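Local atomic coordinates of adenylosuccinate lyase (Francisella tularensis subsp. tularensis SCHU S4, PDB entry 4EEI), a protein that probably catalyses the release of fumarate from adenylosuccinate, giving AMP, and the analogous cleavage of SAICAR in purine biosynthesis. Residues D68-A71 with F72-I76; G91-S94 with S95-I98. All coordinates share one frame; numbering follows the deposited sequence.

Contact 1 (D68-A71 with F72-I76). With AMP (adenosine monophosphate), chain O.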
loop_
_atom_site.group_PDB
_atom_site.type_symbol
_atom_site.label_atom_id
_atom_site.label_comp_id
_atom_site.label_asym_id
_atom_site.label_seq_id
_atom_site.Cartn_x
_atom_site.Cartn_y
_atom_site.Cartn_z
ATOM N N ASP B 68 -31.197 0.219 -1.829
ATOM C CA ASP B 68 -31.214 -0.673 -2.993
ATOM C C ASP B 68 -31.924 -2.025 -2.787
ATOM O O ASP B 68 -32.555 -2.541 -3.717
ATOM C CB ASP B 68 -29.809 -0.844 -3.603
ATOM C CG ASP B 68 -28.778 -1.381 -2.610
ATOM O OD1 ASP B 68 -28.932 -1.184 -1.380
ATOM O OD2 ASP B 68 -27.789 -1.993 -3.078
ATOM N N ILE B 69 -31.858 -2.581 -1.579
ATOM C CA ILE B 69 -32.508 -3.869 -1.316
ATOM C C ILE B 69 -34.026 -3.747 -1.200
ATOM O O ILE B 69 -34.766 -4.618 -1.668
ATOM C CB ILE B 69 -31.943 -4.563 -0.064
ATOM C CG1 ILE B 69 -30.420 -4.579 -0.121
ATOM C CG2 ILE B 69 -32.476 -5.981 0.047
ATOM C CD1 ILE B 69 -29.872 -5.064 -1.469
ATOM N N ILE B 70 -34.492 -2.677 -0.561
ATOM C CA ILE B 70 -35.923 -2.384 -0.539
ATOM C C ILE B 70 -36.430 -2.234 -1.969
ATOM O O ILE B 70 -37.493 -2.744 -2.317
ATOM C CB ILE B 70 -36.236 -1.097 0.250
ATOM C CG1 ILE B 70 -35.809 -1.241 1.714
ATOM C CG2 ILE B 70 -37.714 -0.753 0.155
ATOM C CD1 ILE B 70 -36.070 0.002 2.563
ATOM N N ALA B 71 -35.652 -1.541 -2.797
ATOM C CA ALA B 71 -35.995 -1.364 -4.208
ATOM C C ALA B 71 -36.070 -2.699 -4.948
ATOM O O ALA B 71 -37.019 -2.951 -5.691
ATOM C CB ALA B 71 -35.007 -0.438 -4.884
ATOM N N PHE B 72 -35.058 -3.541 -4.753
ATOM C CA PHE B 72 -35.042 -4.874 -5.348
ATOM C C PHE B 72 -36.228 -5.731 -4.895
ATOM O O PHE B 72 -36.912 -6.339 -5.721
ATOM C CB PHE B 72 -33.728 -5.588 -5.018
ATOM C CG PHE B 72 -33.790 -7.084 -5.194
ATOM C CD1 PHE B 72 -33.740 -7.647 -6.459
ATOM C CD2 PHE B 72 -33.897 -7.926 -4.089
ATOM C CE1 PHE B 72 -33.797 -9.018 -6.628
ATOM C CE2 PHE B 72 -33.951 -9.302 -4.249
ATOM C CZ PHE B 72 -33.900 -9.847 -5.521
ATOM N N CYS B 73 -36.461 -5.790 -3.587
ATOM C CA CYS B 73 -37.586 -6.569 -3.062
ATOM C C CYS B 73 -38.917 -6.084 -3.623
ATOM O O CYS B 73 -39.775 -6.883 -4.024
ATOM C CB CYS B 73 -37.612 -6.517 -1.536
ATOM S SG CYS B 73 -36.228 -7.375 -0.763
ATOM N N THR B 74 -39.087 -4.767 -3.651
ATOM C CA THR B 74 -40.300 -4.176 -4.207
ATOM C C THR B 74 -40.444 -4.540 -5.682
ATOM O O THR B 74 -41.554 -4.785 -6.157
ATOM C CB THR B 74 -40.323 -2.645 -4.014
ATOM O OG1 THR B 74 -40.288 -2.341 -2.613
ATOM C CG2 THR B 74 -41.575 -2.034 -4.616
ATOM N N SER B 75 -39.330 -4.605 -6.410
ATOM C CA SER B 75 -39.413 -4.947 -7.835
ATOM C C SER B 75 -39.905 -6.384 -8.033
ATOM O O SER B 75 -40.586 -6.682 -9.012
ATOM C CB SER B 75 -38.072 -4.732 -8.551
ATOM O OG SER B 75 -37.166 -5.789 -8.294
ATOM N N ILE B 76 -39.566 -7.266 -7.096
ATOM C CA ILE B 76 -40.037 -8.653 -7.139
ATOM C C ILE B 76 -41.491 -8.772 -6.667
ATOM O O ILE B 76 -42.352 -9.310 -7.375
ATOM C CB ILE B 76 -39.158 -9.575 -6.262
ATOM C CG1 ILE B 76 -37.699 -9.579 -6.744
ATOM C CG2 ILE B 76 -39.739 -10.981 -6.226
ATOM C CD1 ILE B 76 -37.527 -9.879 -8.228
HETATM P P AMP O . -23.512 2.492 -1.207
HETATM O O1P AMP O . -23.545 3.367 -2.433
HETATM O O2P AMP O . -22.827 3.113 -0.017
HETATM O O3P AMP O . -23.116 1.062 -1.476
HETATM O "O5'" AMP O . -25.054 2.387 -0.760
HETATM C "C5'" AMP O . -25.461 1.451 0.236
HETATM C "C4'" AMP O . -26.962 1.209 0.125
HETATM O "O4'" AMP O . -27.385 0.273 1.119
HETATM C "C3'" AMP O . -27.745 2.491 0.355
HETATM O "O3'" AMP O . -28.734 2.618 -0.667
HETATM C "C2'" AMP O . -28.424 2.305 1.693
HETATM O "O2'" AMP O . -29.730 2.884 1.693
HETATM C "C1'" AMP O . -28.498 0.797 1.847
HETATM N N9 AMP O . -28.435 0.404 3.275
HETATM C C8 AMP O . -28.596 1.224 4.327
HETATM N N7 AMP O . -28.485 0.546 5.495
HETATM C C5 AMP O . -28.250 -0.742 5.191
HETATM C C6 AMP O . -28.030 -1.994 5.950
HETATM N N6 AMP O . -28.042 -2.000 7.303
HETATM N N1 AMP O . -27.819 -3.125 5.243
HETATM C C2 AMP O . -27.806 -3.130 3.898
HETATM N N3 AMP O . -27.996 -2.033 3.146
HETATM C C4 AMP O . -28.220 -0.830 3.725
#

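Contact 2 (G91-S94 with S95-I98). With AMP (adenosine monophosphate), chain O.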
loop_
_atom_site.group_PDB
_atom_site.type_symbol
_atom_site.label_atom_id
_atom_site.label_comp_id
_atom_site.label_asym_id
_atom_site.label_seq_id
_atom_site.Cartn_x
_atom_site.Cartn_y
_atom_site.Cartn_z
ATOM N N GLY B 91 -37.635 -12.207 7.995
ATOM C CA GLY B 91 -36.677 -12.572 9.030
ATOM C C GLY B 91 -35.228 -12.198 8.742
ATOM O O GLY B 91 -34.447 -11.968 9.672
ATOM N N VAL B 92 -34.865 -12.139 7.467
ATOM C CA VAL B 92 -33.498 -11.787 7.083
ATOM C C VAL B 92 -33.232 -10.298 7.242
ATOM O O VAL B 92 -34.165 -9.493 7.265
ATOM C CB VAL B 92 -33.203 -12.159 5.620
ATOM C CG1 VAL B 92 -33.071 -13.659 5.462
ATOM C CG2 VAL B 92 -34.293 -11.615 4.693
ATOM N N THR B 93 -31.956 -9.939 7.358
ATOM C CA THR B 93 -31.537 -8.550 7.224
ATOM C C THR B 93 -31.066 -8.369 5.772
ATOM O O THR B 93 -30.739 -9.364 5.110
ATOM C CB THR B 93 -30.414 -8.216 8.244
ATOM O OG1 THR B 93 -30.204 -6.801 8.297
ATOM C CG2 THR B 93 -29.119 -8.910 7.864
ATOM N N SER B 94 -31.061 -7.139 5.250
ATOM C CA SER B 94 -30.627 -6.926 3.862
ATOM C C SER B 94 -29.290 -7.600 3.553
ATOM O O SER B 94 -29.128 -8.213 2.502
ATOM C CB SER B 94 -30.549 -5.432 3.509
ATOM O OG SER B 94 -31.806 -4.803 3.645
ATOM N N SER B 95 -28.334 -7.515 4.472
ATOM C CA SER B 95 -27.012 -8.053 4.169
ATOM C C SER B 95 -26.912 -9.581 4.242
ATOM O O SER B 95 -25.932 -10.149 3.769
ATOM C CB SER B 95 -25.929 -7.374 5.013
ATOM O OG SER B 95 -25.623 -6.100 4.483
ATOM N N ASP B 96 -27.901 -10.252 4.830
ATOM C CA ASP B 96 -27.960 -11.706 4.705
ATOM C C ASP B 96 -28.088 -12.015 3.222
ATOM O O ASP B 96 -27.493 -12.959 2.708
ATOM C CB ASP B 96 -29.189 -12.285 5.420
ATOM C CG ASP B 96 -29.046 -12.327 6.936
ATOM O OD1 ASP B 96 -27.914 -12.454 7.445
ATOM O OD2 ASP B 96 -30.093 -12.253 7.619
ATOM N N ILE B 97 -28.876 -11.201 2.528
ATOM C CA ILE B 97 -29.099 -11.417 1.104
ATOM C C ILE B 97 -27.909 -10.927 0.282
ATOM O O ILE B 97 -27.395 -11.647 -0.579
ATOM C CB ILE B 97 -30.384 -10.720 0.620
ATOM C CG1 ILE B 97 -31.589 -11.139 1.468
ATOM C CG2 ILE B 97 -30.627 -11.008 -0.862
ATOM C CD1 ILE B 97 -31.846 -12.650 1.508
ATOM N N ILE B 98 -27.468 -9.703 0.546
ATOM C CA ILE B 98 -26.383 -9.101 -0.238
ATOM C C ILE B 98 -25.105 -9.924 -0.163
ATOM O O ILE B 98 -24.495 -10.230 -1.187
ATOM C CB ILE B 98 -26.043 -7.684 0.256
ATOM C CG1 ILE B 98 -27.236 -6.753 0.092
ATOM C CG2 ILE B 98 -24.832 -7.130 -0.485
ATOM C CD1 ILE B 98 -27.087 -5.434 0.845
HETATM P P AMP O . -23.512 2.492 -1.207
HETATM O O1P AMP O . -23.545 3.367 -2.433
HETATM O O2P AMP O . -22.827 3.113 -0.017
HETATM O O3P AMP O . -23.116 1.062 -1.476
HETATM O "O5'" AMP O . -25.054 2.387 -0.760
HETATM C "C5'" AMP O . -25.461 1.451 0.236
HETATM C "C4'" AMP O . -26.962 1.209 0.125
HETATM O "O4'" AMP O . -27.385 0.273 1.119
HETATM C "C3'" AMP O . -27.745 2.491 0.355
HETATM O "O3'" AMP O . -28.734 2.618 -0.667
HETATM C "C2'" AMP O . -28.424 2.305 1.693
HETATM O "O2'" AMP O . -29.730 2.884 1.693
HETATM C "C1'" AMP O . -28.498 0.797 1.847
HETATM N N9 AMP O . -28.435 0.404 3.275
HETATM C C8 AMP O . -28.596 1.224 4.327
HETATM N N7 AMP O . -28.485 0.546 5.495
HETATM C C5 AMP O . -28.250 -0.742 5.191
HETATM C C6 AMP O . -28.030 -1.994 5.950
HETATM N N6 AMP O . -28.042 -2.000 7.303
HETATM N N1 AMP O . -27.819 -3.125 5.243
HETATM C C2 AMP O . -27.806 -3.130 3.898
HETATM N N3 AMP O . -27.996 -2.033 3.146
HETATM C C4 AMP O . -28.220 -0.830 3.725
HETATM O O HOH W 1 -28.439 -5.633 6.595
#

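Contact 1 (D68-A71 with F72-I76)
Thr74 folds its hydroxyl back onto Ile70 by turning OG1 beside its own backbone N (chi1 -61°). OG1 then donates to Ile70 O at 2.8 Å. The same carbonyl takes Thr74 N at 2.9 Å. The two donors reach it from opposite faces of its plane, so Ile70 O is gripped twice by one residue. Ser75 has a different setting: OG sits between the backbone N and the carbonyl carbon (chi1 78°). From there it donates to Phe72 O at 2.6 Å, and Phe72 O also accepts from Ile76 N. One residue earlier than Thr74, Cys73 N makes a nearly straight bond of 2.8 Å to Ile69 O, with an N-H...O angle of 172°. Beside it, Ile69 CG2 lies 4.1 Å from Cys73 SG, an apolar touch on the same flank of the helix. The Phe72 ring carries Ile76 CG1 over one face, offset toward the rim, and has Ile69 O at its edge. Met23 and Glu27 of helix 16-33 also pack against the Phe72 side chain. Asp68 opens the helix and has its O taken by Phe72 N at 2.9 Å. Its OD1 is 3.3 Å from AMP O4' of the ribose, while OD2 forms a salt bridge with Arg310. This is a short alpha-helix in i to i+4 bonding, with hydroxyls folded back on its carbonyls, whose first turn borders the AMP pocket of a lyase 1 family enzyme.

Contact 2 (G91-S94 with S95-I98)
Ser94 and Ile98 meet one turn apart and both face the adenine of AMP. Ile98 CG1 rests 3.4 Å from Ser94 O, and Ile98 CD1 is 3.9 Å from AMP C2. Ser94 CB comes closer to AMP C2, at 3.6 Å. Ser94 OG binds a succinate oxygen, and Ser95 OG is hydrogen-bonded to Arg301. These groups are set by the first turn of helix 94-131. Ile98 N donates to Ser94 O at 3.0 Å, in the carbonyl plane, and Ile97 N adds a weak bond to the same oxygen. A water joins Thr93 OG1 to Ser95 N, which it meets at 2.8 Å as acceptor. Thr93 is the N-cap. Its N donates to Asp96 OD2 at 3.0 Å, with an N-H...O angle of 168°, from above the carboxylate plane. This is one half of a capping box; the Thr93 side chain makes no capping bond. With OG1 anti to the backbone N (chi1 -168°), it is CG2 that packs against Asp96 OD2, at 3.5 Å. Val92 and Ile97 flank the cap as a hydrophobic staple, with CG2 of Val92 4.1 Å from Ile97 CD1 and the two side chains crossing at about a right angle. Farther out, Gly182 N and Ser181 N hold OD2 and OD1 of Asp96, which keeps the carboxylate turned to Thr93. Gly91 N, at the start of the segment, donates to His358 of the third subunit.

Overall arrangement
Reading from the N terminus, contact 1 comes first, on helix 68-77. A loop follows, and contact 2 spans its end and the start of helix 94-131. Both are local, so neither closes a long loop. They stand in series, neither nesting nor crossing. Their centres are 12 Å apart, and the two helices touch where Ile69 CD1 packs 3.5 Å from Ile98 CG1. The opening turns of both helices line the AMP pocket: contact 1 lies at the ribose and contact 2 at the adenine. Helix 16-33 packs on both through Met23 and Glu27, tying the two helix starts to one neighbour.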